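Local coordinates for protein putative Ribokinase II (Escherichia coli O6, PDB 3IQ0) that probably phosphorylates a sugar or related substrate, as a ribokinase-like member of the pfkB carbohydrate kinase family that binds ATP with magnesium, at residues S37-I42 and A258-G263; F43-T48 and G295-T300. All blocks are in the same frame, centred on the assembly; numbering follows the deposited sequence.

Interaction 1. Residues S37-I42 and A258-G263. With ATP (adenosine-5'-triphosphate), chain G.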
loop_
_atom_site.group_PDB
_atom_site.type_symbol
_atom_site.label_atom_id
_atom_site.label_comp_id
_atom_site.label_asym_id
_atom_site.label_seq_id
_atom_site.Cartn_x
_atom_site.Cartn_y
_atom_site.Cartn_z
ATOM N N SER B 37 -13.576 3.436 0.890
ATOM C CA SER B 37 -13.791 2.654 2.100
ATOM C C SER B 37 -13.259 3.347 3.353
ATOM O O SER B 37 -12.816 4.494 3.302
ATOM C CB SER B 37 -13.152 1.272 1.939
ATOM O OG SER B 37 -13.602 0.376 2.940
ATOM N N GLY B 38 -13.302 2.642 4.479
ATOM C CA GLY B 38 -12.851 3.225 5.731
ATOM C C GLY B 38 -14.065 3.456 6.614
ATOM O O GLY B 38 -14.954 4.235 6.264
ATOM N N ALA B 39 -14.100 2.778 7.760
ATOM C CA ALA B 39 -15.214 2.878 8.694
ATOM C C ALA B 39 -15.772 4.295 8.846
ATOM O O ALA B 39 -16.968 4.513 8.643
ATOM C CB ALA B 39 -14.802 2.319 10.070
ATOM N N PRO B 40 -14.925 5.274 9.202
ATOM C CA PRO B 40 -15.439 6.639 9.356
ATOM C C PRO B 40 -16.078 7.181 8.077
ATOM O O PRO B 40 -17.104 7.862 8.130
ATOM C CB PRO B 40 -14.199 7.439 9.756
ATOM C CG PRO B 40 -13.344 6.418 10.459
ATOM C CD PRO B 40 -13.498 5.209 9.570
ATOM N N ALA B 41 -15.466 6.872 6.932
ATOM C CA ALA B 41 -15.973 7.341 5.645
ATOM C C ALA B 41 -17.328 6.726 5.305
ATOM O O ALA B 41 -18.220 7.413 4.810
ATOM C CB ALA B 41 -14.966 7.037 4.536
ATOM N N ILE B 42 -17.479 5.432 5.558
ATOM C CA ILE B 42 -18.744 4.766 5.282
ATOM C C ILE B 42 -19.819 5.301 6.235
ATOM O O ILE B 42 -20.959 5.538 5.830
ATOM C CB ILE B 42 -18.608 3.238 5.431
ATOM C CG1 ILE B 42 -17.492 2.733 4.513
ATOM C CG2 ILE B 42 -19.924 2.564 5.073
ATOM C CD1 ILE B 42 -17.105 1.298 4.744
ATOM N N ALA B 258 -21.934 -3.014 7.293
ATOM C CA ALA B 258 -23.150 -3.116 8.093
ATOM C C ALA B 258 -23.152 -2.215 9.330
ATOM O O ALA B 258 -24.033 -1.364 9.487
ATOM C CB ALA B 258 -23.366 -4.561 8.507
ATOM N N GLY B 259 -22.159 -2.406 10.197
ATOM C CA GLY B 259 -22.059 -1.630 11.419
ATOM C C GLY B 259 -21.909 -0.140 11.196
ATOM O O GLY B 259 -22.473 0.660 11.946
ATOM N N ASP B 260 -21.138 0.240 10.182
ATOM C CA ASP B 260 -20.929 1.655 9.873
ATOM C C ASP B 260 -22.236 2.290 9.395
ATOM O O ASP B 260 -22.567 3.409 9.774
ATOM C CB ASP B 260 -19.855 1.814 8.791
ATOM C CG ASP B 260 -18.569 1.059 9.119
ATOM O OD1 ASP B 260 -18.265 0.888 10.318
ATOM O OD2 ASP B 260 -17.851 0.652 8.172
ATOM N N CYS B 261 -22.973 1.571 8.557
ATOM C CA CYS B 261 -24.239 2.075 8.045
ATOM C C CYS B 261 -25.261 2.127 9.161
ATOM O O CYS B 261 -26.003 3.103 9.287
ATOM C CB CYS B 261 -24.738 1.197 6.902
ATOM S SG CYS B 261 -23.833 1.480 5.355
ATOM N N PHE B 262 -25.301 1.077 9.975
ATOM C CA PHE B 262 -26.218 1.043 11.106
ATOM C C PHE B 262 -25.944 2.299 11.939
ATOM O O PHE B 262 -26.870 2.989 12.363
ATOM C CB PHE B 262 -25.953 -0.195 11.978
ATOM C CG PHE B 262 -26.781 -0.244 13.239
ATOM C CD1 PHE B 262 -27.935 -1.004 13.296
ATOM C CD2 PHE B 262 -26.421 0.504 14.353
ATOM C CE1 PHE B 262 -28.732 -1.025 14.441
ATOM C CE2 PHE B 262 -27.208 0.495 15.510
ATOM C CZ PHE B 262 -28.369 -0.272 15.550
ATOM N N GLY B 263 -24.663 2.580 12.166
ATOM C CA GLY B 263 -24.269 3.733 12.961
ATOM C C GLY B 263 -24.671 5.073 12.376
ATOM O O GLY B 263 -25.208 5.931 13.084
HETATM P PG ATP G . -18.392 -3.736 12.276
HETATM O O1G ATP G . -18.302 -3.898 10.782
HETATM O O2G ATP G . -17.119 -4.151 12.967
HETATM O O3G ATP G . -18.717 -2.287 12.639
HETATM P PB ATP G . -20.757 -4.613 13.817
HETATM O O1B ATP G . -20.777 -5.860 14.646
HETATM O O2B ATP G . -20.624 -3.275 14.456
HETATM O O3B ATP G . -19.582 -4.722 12.721
HETATM P PA ATP G . -22.951 -5.963 12.577
HETATM O O1A ATP G . -22.254 -6.784 11.514
HETATM O O2A ATP G . -23.353 -6.580 13.863
HETATM O O3A ATP G . -22.046 -4.648 12.904
HETATM O "O5'" ATP G . -24.289 -4.815 12.189
HETATM C "C5'" ATP G . -24.994 -3.749 11.737
HETATM C "C4'" ATP G . -26.437 -3.986 12.108
HETATM O "O4'" ATP G . -26.774 -4.377 10.771
HETATM C "C3'" ATP G . -26.904 -5.267 12.884
HETATM O "O3'" ATP G . -27.086 -5.092 14.278
HETATM C "C2'" ATP G . -28.105 -5.646 12.134
HETATM O "O2'" ATP G . -29.242 -4.898 12.586
HETATM C "C1'" ATP G . -27.753 -5.390 10.701
HETATM N N9 ATP G . -27.168 -6.631 10.048
HETATM C C8 ATP G . -25.841 -7.023 9.916
HETATM N N7 ATP G . -25.721 -8.195 9.273
HETATM C C5 ATP G . -26.952 -8.594 8.959
HETATM C C6 ATP G . -27.588 -9.769 8.271
HETATM N N6 ATP G . -26.805 -10.730 7.780
HETATM N N1 ATP G . -28.993 -9.819 8.144
HETATM C C2 ATP G . -29.851 -8.835 8.642
HETATM N N3 ATP G . -29.318 -7.721 9.297
HETATM C C4 ATP G . -27.924 -7.567 9.480
#
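I42 overlaps the side chain of D260 from root to tip: its CG2 meets D260 CB at 3.8 Å, and its CD1 reaches past the root to D260 OD2 at 3.6 Å. The two side chains cross obliquely. A39, one turn earlier, comes against the carboxylate, its CA 3.5 Å from D260 OD2 and its CB 3.8 Å from OD1. At the margin, the SG of C261 lies 4.1 Å from I42 CG2. The contact joins the N-terminal turns of two helices, 39-49 and 258-271, the first with G38 at its N-cap. The second begins within the Gly-Ala-Gly-Asp signature of pfkB kinases. D260 has its CG anti to the carbonyl carbon (chi1 -51°), which carries the carboxylate across to A39, with OD1 4.0 Å from ATP O3G. M137 of strand 131-137 also touches both A39 and D260. Behind D260 the same helix turn receives the nucleotide: G259 CA approaches ATP O3A to 3.4 Å, where the lack of a side chain lets the triphosphate come close, while F262 CD1 packs on ribose C4' at 3.5 Å. Across the two segments the contact consists of van der Waals touches, with aliphatic carbon laid against a carboxylate; this packing probably limits the swing of D260 beside the terminal phosphate, while neither A39 nor I42 offers its carboxylate a polar bond.

Interaction 2. Residues F43-T48 and G295-T300; sequences FIDQVT and GPMEGT
The flat carboxylate of D45 has the selenium of selenomethionine M297 over one face, SE standing 3.6 Å from D45 CG, while the hydroxyl and methyl of T300 come up beside OD2, displaced only a little to the other side of the plane. This is helix-against-loop packing in a ribokinase-like α/β fold: helix 39-49 lies against the loop between helices 276-290 and 303-312. M297 CG, anti to its own backbone N (chi1 -162°), comes to 3.4 Å from D45 OD2, and the M297 chain, bending at chi3, crosses the aspartate at about a right angle. Where T300 meets it, OG1 is 3.6 Å from D45 OD2. One residue further along the helix, the Q46 chain bends at chi2 and slides past T300 in the opposite direction; the CA atoms of these two residues are 5.5 Å apart. D45 also has a long, weak ion pair with R72, which makes a salt bridge to E298, and its OD1 lies close to D76 OD2, so one of these two acids may be harder to ionise. The loop enters through a type I turn, closed by E298 N bonding to G295 O at 3.2 Å.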
loop_
_atom_site.group_PDB
_atom_site.type_symbol
_atom_site.label_atom_id
_atom_site.label_comp_id
_atom_site.label_asym_id
_atom_site.label_seq_id
_atom_site.Cartn_x
_atom_site.Cartn_y
_atom_site.Cartn_z
ATOM N N PHE B 43 -19.450 5.495 7.496
ATOM C CA PHE B 43 -20.381 6.029 8.487
ATOM C C PHE B 43 -20.909 7.376 8.003
ATOM O O PHE B 43 -22.119 7.593 7.910
ATOM C CB PHE B 43 -19.670 6.245 9.834
ATOM C CG PHE B 43 -20.485 7.023 10.848
ATOM C CD1 PHE B 43 -21.398 6.375 11.678
ATOM C CD2 PHE B 43 -20.334 8.403 10.973
ATOM C CE1 PHE B 43 -22.147 7.085 12.621
ATOM C CE2 PHE B 43 -21.079 9.132 11.911
ATOM C CZ PHE B 43 -21.985 8.469 12.736
ATOM N N ILE B 44 -19.984 8.278 7.697
ATOM C CA ILE B 44 -20.345 9.618 7.258
ATOM C C ILE B 44 -21.083 9.641 5.928
ATOM O O ILE B 44 -21.906 10.523 5.694
ATOM C CB ILE B 44 -19.092 10.533 7.188
ATOM C CG1 ILE B 44 -19.485 11.952 7.581
ATOM C CG2 ILE B 44 -18.482 10.518 5.800
ATOM C CD1 ILE B 44 -19.942 12.061 9.012
ATOM N N ASP B 45 -20.795 8.686 5.050
ATOM C CA ASP B 45 -21.496 8.655 3.766
ATOM C C ASP B 45 -22.967 8.306 4.025
ATOM O O ASP B 45 -23.870 8.833 3.363
ATOM C CB ASP B 45 -20.879 7.622 2.828
ATOM C CG ASP B 45 -21.352 7.786 1.397
ATOM O OD1 ASP B 45 -21.190 8.891 0.845
ATOM O OD2 ASP B 45 -21.872 6.812 0.821
ATOM N N GLN B 46 -23.214 7.432 4.994
ATOM C CA GLN B 46 -24.589 7.055 5.302
ATOM C C GLN B 46 -25.300 8.254 5.915
ATOM O O GLN B 46 -26.470 8.495 5.635
ATOM C CB GLN B 46 -24.627 5.855 6.257
ATOM C CG GLN B 46 -26.039 5.370 6.623
ATOM C CD GLN B 46 -26.907 5.127 5.401
ATOM O OE1 GLN B 46 -27.623 6.026 4.933
ATOM N NE2 GLN B 46 -26.842 3.923 4.867
ATOM N N VAL B 47 -24.588 9.020 6.737
ATOM C CA VAL B 47 -25.188 10.200 7.342
ATOM C C VAL B 47 -25.626 11.198 6.278
ATOM O O VAL B 47 -26.754 11.676 6.310
ATOM C CB VAL B 47 -24.216 10.920 8.296
ATOM C CG1 VAL B 47 -24.798 12.249 8.710
ATOM C CG2 VAL B 47 -23.945 10.053 9.523
ATOM N N THR B 48 -24.741 11.517 5.337
ATOM C CA THR B 48 -25.095 12.483 4.299
ATOM C C THR B 48 -26.159 11.965 3.342
ATOM O O THR B 48 -26.909 12.749 2.773
ATOM C CB THR B 48 -23.879 12.922 3.458
ATOM O OG1 THR B 48 -24.249 14.066 2.686
ATOM C CG2 THR B 48 -23.436 11.802 2.490
ATOM N N GLY B 295 -19.198 -4.325 -1.700
ATOM C CA GLY B 295 -18.459 -3.079 -1.668
ATOM C C GLY B 295 -18.757 -2.418 -0.341
ATOM O O GLY B 295 -19.924 -2.222 0.004
ATOM N N PRO B 296 -17.719 -2.034 0.414
ATOM C CA PRO B 296 -17.818 -1.393 1.729
ATOM C C PRO B 296 -18.811 -0.244 1.851
ATOM O O PRO B 296 -19.584 -0.180 2.811
ATOM C CB PRO B 296 -16.383 -0.924 1.999
ATOM C CG PRO B 296 -15.551 -1.878 1.210
ATOM C CD PRO B 296 -16.332 -1.977 -0.077
HETATM N N MSE B 297 -18.797 0.659 0.879
HETATM C CA MSE B 297 -19.667 1.831 0.919
HETATM C C MSE B 297 -20.757 1.814 -0.142
HETATM O O MSE B 297 -21.450 2.806 -0.344
HETATM C CB MSE B 297 -18.805 3.085 0.737
HETATM C CG MSE B 297 -19.458 4.377 1.173
HETATM SE SE MSE B 297 -18.355 5.882 0.746
HETATM C CE MSE B 297 -16.763 5.355 1.702
ATOM N N GLU B 298 -20.920 0.683 -0.814
ATOM C CA GLU B 298 -21.903 0.591 -1.887
ATOM C C GLU B 298 -23.310 0.206 -1.442
ATOM O O GLU B 298 -24.232 0.162 -2.254
ATOM C CB GLU B 298 -21.403 -0.400 -2.934
ATOM C CG GLU B 298 -19.969 -0.130 -3.365
ATOM C CD GLU B 298 -19.766 1.286 -3.868
ATOM O OE1 GLU B 298 -20.467 1.690 -4.817
ATOM O OE2 GLU B 298 -18.907 2.001 -3.309
ATOM N N GLY B 299 -23.477 -0.061 -0.153
ATOM C CA GLY B 299 -24.783 -0.456 0.339
ATOM C C GLY B 299 -25.538 0.582 1.148
ATOM O O GLY B 299 -26.564 0.254 1.737
ATOM N N THR B 300 -25.058 1.824 1.178
ATOM C CA THR B 300 -25.748 2.862 1.942
ATOM C C THR B 300 -27.121 3.120 1.324
ATOM O O THR B 300 -27.320 2.888 0.128
ATOM C CB THR B 300 -24.941 4.175 1.984
ATOM O OG1 THR B 300 -24.807 4.705 0.661
ATOM C CG2 THR B 300 -23.563 3.923 2.586
#

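Interactions 1 and 2 use successive turns of helix 39-49, and their centres are 6 Å apart. P296 in the loop 295-300 touches the residues of interaction 1 directly: its CB is 3.2 Å from S37 OG, and its O 3.5 Å from I42 CD1. Helix 258-271 in turn meets the later part of helix 39-49, with C261 O 3.5 Å from Q46 CG. The two contacts run together as one buried region, with interaction 1 the nearer to the nucleotide. A258, G259, D260 and F262 line the ATP pocket directly, whereas the Q46 side chain of interaction 2 stays about 10 Å from ATP. The magnesium ion lies about 8 Å from the D260 side chain.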